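Local atomic coordinates of hydrolase, HAD superfamily, subfamily III A (PDB entry 3N1U), a protein that probably hydrolyses 3-deoxy-D-manno-octulosonate 8-phosphate to KDO and inorganic phosphate, a magnesium-dependent step in lipopolysaccharide biosynthesis. Residues 14-19 and 167-172; 54-59 and 81-86; 67-72 and 88-93. All coordinates share one frame; numbering follows the deposited sequence.

Contact 1: residues 14-19 and 167-172; sequences EKAKKI and LNAQNK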
loop_
_atom_site.group_PDB
_atom_site.type_symbol
_atom_site.label_atom_id
_atom_site.label_comp_id
_atom_site.label_asym_id
_atom_site.label_seq_id
_atom_site.Cartn_x
_atom_site.Cartn_y
_atom_site.Cartn_z
ATOM N N GLU A 14 13.775 27.962 -14.370
ATOM C CA GLU A 14 14.268 29.219 -13.780
ATOM C C GLU A 14 13.956 29.355 -12.272
ATOM O O GLU A 14 14.781 29.879 -11.518
ATOM C CB GLU A 14 13.754 30.442 -14.546
ATOM C CG GLU A 14 14.305 30.540 -15.980
ATOM C CD GLU A 14 15.847 30.601 -16.048
ATOM O OE1 GLU A 14 16.453 31.437 -15.331
ATOM O OE2 GLU A 14 16.447 29.829 -16.830
ATOM N N LYS A 15 12.773 28.938 -11.836
ATOM C CA LYS A 15 12.501 28.852 -10.383
ATOM C C LYS A 15 13.460 27.905 -9.644
ATOM O O LYS A 15 14.004 28.245 -8.579
ATOM C CB LYS A 15 11.050 28.475 -10.086
ATOM C CG LYS A 15 9.984 29.431 -10.659
ATOM C CD LYS A 15 8.594 28.843 -10.400
ATOM C CE LYS A 15 7.526 29.895 -10.583
ATOM N NZ LYS A 15 7.396 30.683 -9.301
ATOM N N ALA A 16 13.668 26.719 -10.211
ATOM C CA ALA A 16 14.476 25.699 -9.592
ATOM C C ALA A 16 15.963 26.063 -9.562
ATOM O O ALA A 16 16.707 25.602 -8.660
ATOM C CB ALA A 16 14.273 24.335 -10.336
ATOM N N LYS A 17 16.416 26.842 -10.559
ATOM C CA LYS A 17 17.818 27.287 -10.595
ATOM C C LYS A 17 18.222 28.118 -9.385
ATOM O O LYS A 17 19.404 28.174 -9.053
ATOM C CB LYS A 17 18.105 28.111 -11.870
ATOM C CG LYS A 17 18.329 27.258 -13.109
ATOM C CD LYS A 17 18.463 28.144 -14.337
ATOM C CE LYS A 17 18.624 27.312 -15.596
ATOM N NZ LYS A 17 19.278 28.143 -16.672
ATOM N N LYS A 18 17.258 28.763 -8.723
ATOM C CA LYS A 18 17.549 29.689 -7.616
ATOM C C LYS A 18 17.590 29.027 -6.247
ATOM O O LYS A 18 17.960 29.655 -5.212
ATOM C CB LYS A 18 16.481 30.813 -7.601
ATOM C CG LYS A 18 16.606 31.712 -8.840
ATOM C CD LYS A 18 15.317 32.435 -9.080
ATOM C CE LYS A 18 15.369 33.800 -8.510
ATOM N NZ LYS A 18 13.967 34.294 -8.474
ATOM N N ILE A 19 17.183 27.767 -6.220
ATOM C CA ILE A 19 16.854 27.143 -4.943
ATOM C C ILE A 19 18.103 26.833 -4.100
ATOM O O ILE A 19 19.018 26.147 -4.551
ATOM C CB ILE A 19 16.022 25.870 -5.143
ATOM C CG1 ILE A 19 14.674 26.161 -5.841
ATOM C CG2 ILE A 19 15.764 25.210 -3.792
ATOM C CD1 ILE A 19 13.778 27.331 -5.247
ATOM N N LEU A 167 18.348 19.559 -8.843
ATOM C CA LEU A 167 19.728 19.241 -9.179
ATOM C C LEU A 167 19.978 19.361 -10.670
ATOM O O LEU A 167 20.989 19.915 -11.114
ATOM C CB LEU A 167 20.094 17.840 -8.685
ATOM C CG LEU A 167 20.173 17.699 -7.141
ATOM C CD1 LEU A 167 20.240 16.207 -6.830
ATOM C CD2 LEU A 167 21.425 18.401 -6.650
ATOM N N ASN A 168 19.039 18.862 -11.449
ATOM C CA ASN A 168 19.173 18.962 -12.914
ATOM C C ASN A 168 19.173 20.388 -13.442
ATOM O O ASN A 168 19.986 20.735 -14.322
ATOM C CB ASN A 168 18.133 18.069 -13.600
ATOM C CG ASN A 168 18.594 16.588 -13.616
ATOM O OD1 ASN A 168 19.774 16.306 -13.895
ATOM N ND2 ASN A 168 17.694 15.672 -13.312
ATOM N N ALA A 169 18.281 21.217 -12.903
ATOM C CA ALA A 169 18.228 22.645 -13.262
ATOM C C ALA A 169 19.527 23.396 -13.004
ATOM O O ALA A 169 19.871 24.315 -13.740
ATOM C CB ALA A 169 17.054 23.326 -12.561
ATOM N N GLN A 170 20.219 23.011 -11.935
ATOM C CA GLN A 170 21.410 23.668 -11.502
ATOM C C GLN A 170 22.692 22.983 -11.979
ATOM O O GLN A 170 23.779 23.402 -11.613
ATOM C CB GLN A 170 21.371 23.739 -9.972
ATOM C CG GLN A 170 20.226 24.646 -9.435
ATOM C CD GLN A 170 20.295 24.789 -7.910
ATOM O OE1 GLN A 170 21.365 24.631 -7.312
ATOM N NE2 GLN A 170 19.173 25.111 -7.287
ATOM N N ASN A 171 22.529 21.923 -12.783
ATOM C CA ASN A 171 23.649 21.134 -13.318
ATOM C C ASN A 171 24.518 20.573 -12.188
ATOM O O ASN A 171 25.757 20.527 -12.314
ATOM C CB ASN A 171 24.491 21.956 -14.324
ATOM C CG ASN A 171 23.701 22.377 -15.562
ATOM O OD1 ASN A 171 22.971 21.589 -16.148
ATOM N ND2 ASN A 171 23.865 23.625 -15.967
ATOM N N LYS A 172 23.866 20.138 -11.098
ATOM C CA LYS A 172 24.534 19.611 -9.906
ATOM C C LYS A 172 24.288 18.117 -9.655
ATOM O O LYS A 172 24.741 17.578 -8.648
ATOM C CB LYS A 172 24.128 20.404 -8.649
ATOM C CG LYS A 172 24.769 21.779 -8.563
ATOM C CD LYS A 172 24.228 22.623 -7.405
ATOM C CE LYS A 172 24.949 24.044 -7.415
ATOM N NZ LYS A 172 24.033 24.972 -6.671
HETATM O O HOH W 1 21.733 26.462 -5.067
#

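Contact 2: residues 54-59 and 81-86; sequences GLKLLM and EQLGIT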
loop_
_atom_site.group_PDB
_atom_site.type_symbol
_atom_site.label_atom_id
_atom_site.label_comp_id
_atom_site.label_asym_id
_atom_site.label_seq_id
_atom_site.Cartn_x
_atom_site.Cartn_y
_atom_site.Cartn_z
ATOM N N GLY A 54 17.220 11.375 -2.269
ATOM C CA GLY A 54 16.981 12.750 -2.806
ATOM C C GLY A 54 17.486 13.848 -1.872
ATOM O O GLY A 54 18.265 14.746 -2.273
ATOM N N LEU A 55 17.086 13.754 -0.621
ATOM C CA LEU A 55 17.511 14.765 0.359
ATOM C C LEU A 55 19.001 14.709 0.598
ATOM O O LEU A 55 19.643 15.743 0.696
ATOM C CB LEU A 55 16.704 14.598 1.658
ATOM C CG LEU A 55 15.168 14.724 1.483
ATOM C CD1 LEU A 55 14.464 14.625 2.850
ATOM C CD2 LEU A 55 14.803 16.093 0.800
ATOM N N LYS A 56 19.581 13.504 0.657
ATOM C CA LYS A 56 21.026 13.410 0.823
ATOM C C LYS A 56 21.803 13.941 -0.369
ATOM O O LYS A 56 22.926 14.490 -0.210
ATOM C CB LYS A 56 21.457 11.964 1.115
ATOM C CG LYS A 56 21.013 11.432 2.475
ATOM C CD LYS A 56 21.297 9.942 2.490
ATOM C CE LYS A 56 21.196 9.381 3.892
ATOM N NZ LYS A 56 21.590 7.935 3.815
ATOM N N LEU A 57 21.237 13.760 -1.561
ATOM C CA LEU A 57 21.885 14.318 -2.752
ATOM C C LEU A 57 21.835 15.841 -2.734
ATOM O O LEU A 57 22.806 16.503 -3.142
ATOM C CB LEU A 57 21.228 13.802 -4.027
ATOM C CG LEU A 57 21.480 12.302 -4.360
ATOM C CD1 LEU A 57 20.571 11.742 -5.487
ATOM C CD2 LEU A 57 22.917 12.069 -4.721
ATOM N N LEU A 58 20.701 16.412 -2.344
ATOM C CA LEU A 58 20.695 17.889 -2.250
ATOM C C LEU A 58 21.779 18.355 -1.311
ATOM O O LEU A 58 22.567 19.280 -1.603
ATOM C CB LEU A 58 19.340 18.407 -1.743
ATOM C CG LEU A 58 18.159 18.336 -2.718
ATOM C CD1 LEU A 58 16.899 18.944 -2.055
ATOM C CD2 LEU A 58 18.506 19.080 -3.993
HETATM N N MSE A 59 21.832 17.749 -0.145
HETATM C CA MSE A 59 22.822 18.198 0.844
HETATM C C MSE A 59 24.279 17.982 0.404
HETATM O O MSE A 59 25.142 18.819 0.722
HETATM C CB MSE A 59 22.519 17.518 2.197
HETATM C CG MSE A 59 21.158 18.027 2.803
HETATM SE SE MSE A 59 20.924 17.321 4.637
HETATM C CE MSE A 59 20.173 15.660 4.074
ATOM N N GLU A 81 17.127 12.423 12.334
ATOM C CA GLU A 81 18.470 11.980 12.774
ATOM C C GLU A 81 19.096 11.015 11.756
ATOM O O GLU A 81 20.272 11.139 11.441
ATOM C CB GLU A 81 18.406 11.312 14.150
ATOM C CG GLU A 81 19.790 10.756 14.580
ATOM C CD GLU A 81 19.788 10.029 15.931
ATOM O OE1 GLU A 81 20.832 10.114 16.611
ATOM O OE2 GLU A 81 18.771 9.372 16.308
ATOM N N GLN A 82 18.291 10.084 11.214
ATOM C CA GLN A 82 18.746 9.124 10.188
ATOM C C GLN A 82 19.271 9.854 8.985
ATOM O O GLN A 82 20.312 9.464 8.436
ATOM C CB GLN A 82 17.611 8.197 9.668
ATOM C CG GLN A 82 17.311 7.017 10.541
ATOM C CD GLN A 82 16.284 6.057 9.930
ATOM O OE1 GLN A 82 15.570 6.377 8.957
ATOM N NE2 GLN A 82 16.191 4.867 10.527
ATOM N N LEU A 83 18.544 10.885 8.562
ATOM C CA LEU A 83 18.913 11.636 7.363
ATOM C C LEU A 83 19.932 12.768 7.584
ATOM O O LEU A 83 20.414 13.367 6.626
ATOM C CB LEU A 83 17.656 12.177 6.693
ATOM C CG LEU A 83 16.744 11.102 6.095
ATOM C CD1 LEU A 83 15.525 11.769 5.452
ATOM C CD2 LEU A 83 17.490 10.175 5.118
ATOM N N GLY A 84 20.284 13.022 8.840
ATOM C CA GLY A 84 21.208 14.143 9.184
ATOM C C GLY A 84 20.624 15.519 8.926
ATOM O O GLY A 84 21.353 16.510 8.684
ATOM N N ILE A 85 19.305 15.613 9.033
ATOM C CA ILE A 85 18.621 16.895 8.827
ATOM C C ILE A 85 18.516 17.617 10.151
ATOM O O ILE A 85 17.807 17.129 11.042
ATOM C CB ILE A 85 17.181 16.676 8.276
ATOM C CG1 ILE A 85 17.308 16.210 6.813
ATOM C CG2 ILE A 85 16.368 17.987 8.384
ATOM C CD1 ILE A 85 16.121 15.532 6.207
ATOM N N THR A 86 19.173 18.774 10.273
ATOM C CA THR A 86 19.146 19.515 11.547
ATOM C C THR A 86 18.111 20.656 11.610
ATOM O O THR A 86 17.649 21.002 12.696
ATOM C CB THR A 86 20.516 20.059 11.931
ATOM O OG1 THR A 86 20.904 21.027 10.967
ATOM C CG2 THR A 86 21.550 18.920 11.967
#

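Contact 3: residues 67-72 and 88-93; sequences IITTAQ and YYKGQV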
loop_
_atom_site.group_PDB
_atom_site.type_symbol
_atom_site.label_atom_id
_atom_site.label_comp_id
_atom_site.label_asym_id
_atom_site.label_seq_id
_atom_site.Cartn_x
_atom_site.Cartn_y
_atom_site.Cartn_z
ATOM N N ILE A 67 12.629 20.645 7.428
ATOM C CA ILE A 67 11.279 20.121 7.568
ATOM C C ILE A 67 10.416 21.076 8.427
ATOM O O ILE A 67 10.881 21.599 9.429
ATOM C CB ILE A 67 11.280 18.700 8.172
ATOM C CG1 ILE A 67 11.154 17.632 7.053
ATOM C CG2 ILE A 67 10.044 18.500 9.132
ATOM C CD1 ILE A 67 12.429 17.518 6.107
ATOM N N ILE A 68 9.149 21.256 8.048
ATOM C CA ILE A 68 8.194 21.983 8.909
ATOM C C ILE A 68 6.942 21.104 8.955
ATOM O O ILE A 68 6.291 20.852 7.925
ATOM C CB ILE A 68 7.819 23.409 8.389
ATOM C CG1 ILE A 68 9.066 24.268 8.221
ATOM C CG2 ILE A 68 6.789 24.079 9.349
ATOM C CD1 ILE A 68 8.801 25.698 7.663
ATOM N N THR A 69 6.620 20.636 10.144
ATOM C CA THR A 69 5.530 19.655 10.261
ATOM C C THR A 69 4.603 19.983 11.434
ATOM O O THR A 69 5.054 20.580 12.442
ATOM C CB THR A 69 6.086 18.186 10.427
ATOM O OG1 THR A 69 4.970 17.305 10.567
ATOM C CG2 THR A 69 6.941 18.055 11.679
ATOM N N THR A 70 3.326 19.569 11.288
ATOM C CA THR A 70 2.380 19.556 12.411
ATOM C C THR A 70 2.597 18.348 13.340
ATOM O O THR A 70 2.301 18.427 14.552
ATOM C CB THR A 70 0.919 19.623 11.898
ATOM O OG1 THR A 70 0.799 20.780 11.047
ATOM C CG2 THR A 70 -0.115 19.735 13.088
ATOM N N ALA A 71 3.144 17.254 12.787
ATOM C CA ALA A 71 3.453 16.054 13.581
ATOM C C ALA A 71 4.353 16.442 14.774
ATOM O O ALA A 71 5.192 17.332 14.656
ATOM C CB ALA A 71 4.130 14.939 12.692
ATOM N N GLN A 72 4.137 15.800 15.922
ATOM C CA GLN A 72 4.910 16.066 17.148
ATOM C C GLN A 72 5.612 14.803 17.648
ATOM O O GLN A 72 6.391 14.852 18.570
ATOM C CB GLN A 72 3.985 16.544 18.275
ATOM C CG GLN A 72 3.548 18.004 18.167
ATOM C CD GLN A 72 2.703 18.480 19.336
ATOM O OE1 GLN A 72 1.877 17.730 19.876
ATOM N NE2 GLN A 72 2.897 19.750 19.732
ATOM N N TYR A 88 14.741 21.549 11.573
ATOM C CA TYR A 88 13.337 21.102 11.502
ATOM C C TYR A 88 12.450 21.511 12.646
ATOM O O TYR A 88 12.927 21.735 13.762
ATOM C CB TYR A 88 13.215 19.593 11.247
ATOM C CG TYR A 88 13.605 18.735 12.423
ATOM C CD1 TYR A 88 14.942 18.422 12.664
ATOM C CD2 TYR A 88 12.637 18.203 13.258
ATOM C CE1 TYR A 88 15.307 17.582 13.743
ATOM C CE2 TYR A 88 12.985 17.366 14.357
ATOM C CZ TYR A 88 14.312 17.066 14.585
ATOM O OH TYR A 88 14.657 16.253 15.654
ATOM N N TYR A 89 11.149 21.578 12.336
ATOM C CA TYR A 89 10.171 22.247 13.196
ATOM C C TYR A 89 8.967 21.358 13.295
ATOM O O TYR A 89 8.325 21.055 12.280
ATOM C CB TYR A 89 9.744 23.614 12.623
ATOM C CG TYR A 89 10.885 24.612 12.394
ATOM C CD1 TYR A 89 11.747 24.478 11.312
ATOM C CD2 TYR A 89 11.089 25.697 13.273
ATOM C CE1 TYR A 89 12.816 25.402 11.099
ATOM C CE2 TYR A 89 12.126 26.611 13.072
ATOM C CZ TYR A 89 12.995 26.448 11.985
ATOM O OH TYR A 89 14.032 27.329 11.770
ATOM N N LYS A 90 8.628 21.006 14.537
ATOM C CA LYS A 90 7.567 20.041 14.823
ATOM C C LYS A 90 6.382 20.712 15.530
ATOM O O LYS A 90 6.563 21.761 16.154
ATOM C CB LYS A 90 8.108 18.979 15.777
ATOM C CG LYS A 90 8.960 17.895 15.088
ATOM C CD LYS A 90 8.945 16.643 15.931
ATOM C CE LYS A 90 9.262 16.994 17.381
ATOM N NZ LYS A 90 9.160 15.797 18.264
ATOM N N GLY A 91 5.198 20.100 15.442
ATOM C CA GLY A 91 4.016 20.645 16.123
ATOM C C GLY A 91 3.533 21.973 15.604
ATOM O O GLY A 91 2.885 22.705 16.342
ATOM N N GLN A 92 3.849 22.328 14.345
ATOM C CA GLN A 92 3.513 23.687 13.837
ATOM C C GLN A 92 2.180 23.539 13.154
ATOM O O GLN A 92 2.091 22.855 12.120
ATOM C CB GLN A 92 4.563 24.176 12.813
ATOM C CG GLN A 92 6.018 24.178 13.399
ATOM C CD GLN A 92 6.141 25.132 14.614
ATOM O OE1 GLN A 92 5.888 26.329 14.506
ATOM N NE2 GLN A 92 6.517 24.582 15.778
ATOM N N VAL A 93 1.133 24.125 13.744
ATOM C CA VAL A 93 -0.218 23.979 13.204
ATOM C C VAL A 93 -0.398 25.028 12.109
ATOM O O VAL A 93 -0.804 24.706 10.988
ATOM C CB VAL A 93 -1.291 24.178 14.299
ATOM C CG1 VAL A 93 -2.656 24.486 13.668
ATOM C CG2 VAL A 93 -1.337 22.947 15.218
HETATM O O HOH W 2 -1.538 21.930 10.514
#

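Contact 1: residues 14-19 and 167-172
The side-chain amide of Gln170 reaches across to the end of helix 3-17 and gives both of its N-H groups to backbone carbonyls there. NE2 of Gln170 lies 2.9 Å from O of Ala16, in a nearly straight bond (174° at the hydrogen) whose acceptor sits in the amide plane. The second N-H goes to O of Ile19, also 2.9 Å from Gln170 NE2, and arrives on a lone pair of that carbonyl. With both hydrogens used, the amide can hardly rotate. The chain gets there by being extended beyond CG (chi2 -175°), after a first torsion that sets CG beside its own backbone N.

The carbonyl end is held as well. OE1 of Gln170 accepts from NZ of Lys172 at 2.8 Å, and one water donates to both Gln170 OE1 and Ile19 O, so the water and amide together clasp the Ile19 carbonyl. Lys172 closes the Schellman motif, its N bonded to O of Leu167, in which Asn171, with positive phi, ends helix 158-169, so two C-terminal helix ends meet here on the Rossmann-like HAD core. O of Ala16 serves two donors, its other being the N of Ile19.

Apolar contact is slight but close: CB of Ala16 meets CB of Ala169 at 3.7 Å, and Leu131 of strand 131-134 packs on both Ala16 and Ile19. Alongside, the extended chain of Lys17 runs past the carbonyl of Ala169, with Lys17 CG 3.4 Å from Ala169 O, before its ammonium forms a salt bridge with Glu14, the hydrogen bond in it weak.

Contact 2: residues 54-59 and 81-86
CD1 of Leu55 projects from helix 49-60 against two methyls of the facing segment, CD1 of Leu83 at 4.0 Å and CD1 of Ile85 at 3.9 Å. It is a single knob touching two neighbours, and its chain slants across both of theirs. Leu83 answers with a fork: while its CD1 branch takes Leu55, its CD2 branch turns to Lys56 and lies 4.0 Å from Lys56 CE. The lysine crosses Leu83 at about a right angle and, being extended beyond CG, brings its CE methylene over the CD2 branch.

One helical turn on from Leu55, Met59, present as selenomethionine, fills the next hollow. Its chain runs straight out to the selenium and then bends (chi3 -85°), which presses the CE methyl against both the carbonyl of Leu83 and the flank of Ile85. CE of Met59 comes 3.4 Å from Leu83 O and 4.0 Å from Ile85 CG1, and the selenium itself rests 4.1 Å from Gly84 O. Ile85 offers two successive carbons, CG1 to the Met59 methyl and CD1 to Leu55. The hollow is shaped by the end of helix 74-83, where Gly84, with positive phi, makes a Schellman motif and turns the chain so that Ile85 follows Leu83 onto the same apolar patch.

In the Rossmann-like HAD fold these are helices on one face of the parallel sheet, preceding and following strand 64-68. Val65 of that strand lies against Leu55, Met59 and Ile85, flooring the groove between the helices, and Val159 and Cys163 of helix 158-169 pack on Leu55 as well. No hydrogen bond joins the two segments.

Contact 3: residues 67-72 and 88-93
The hydroxyl of Thr70 donates to the carbonyl of Gln92, with OG1 of Thr70 2.7 Å from Gln92 O, and a water bridges the same hydroxyl to O of Val93. Strands 64-68 and 87-89 are the parallel neighbours of a beta-alpha-beta unit of the HAD core, and their C-terminal loops stay paired beyond the sheet. Thr69 N bonds Tyr89 O at 2.8 Å, nearly along the C=O axis; Gln92 N then reaches Thr69 O in an almost straight bond (172°). Gly91, with positive phi, turns its N to O of Ala71 at 2.9 Å.

NZ of Lys90 sits 2.9 Å from Gln72 O, above the carbonyl plane, and also forms a salt bridge with Asp77. Its CB and CG lie against O of Ala71, and the bend at chi3 (-49°) then brings NZ to Gln72 O. Thr69 OG1 accepts from Ala71 N, an ST turn that shapes the loop beside the metal ligands: Ala71 touches Asp27, and Thr69 lies close to Asp25.

Packing follows the two sheet faces. Ile67 CB meets Tyr88 CB at 3.7 Å on the side of helix 74-83. On the side of helix 96-106, Ile68 and Tyr89 run side by side, and the Tyr89 ring turns its edge to the Ile67 carbonyl, CD1 of Tyr89 3.5 Å from Ile67 O.

Overall arrangement
From the N terminus, helix 3-17 leads into contact 1, whose partner at 167-172 is not reached until the core has been built, so this contact closes the longest loop and encloses the other two. Within it, helix 49-60 supplies the first half of contact 2, strand 64-68 and its loop the first half of contact 3, and residues 81-86 and 88-93 complete them in that order; the two loops therefore cross. Contacts 2 and 3 touch where Ile85 meets Ile67, joining the loop after helix 74-83 to strand 64-68. Leu167 packs on Leu57 and Leu58, linking contact 1 to contact 2, whereas contacts 1 and 3 lie on opposite sides of the chain's centre.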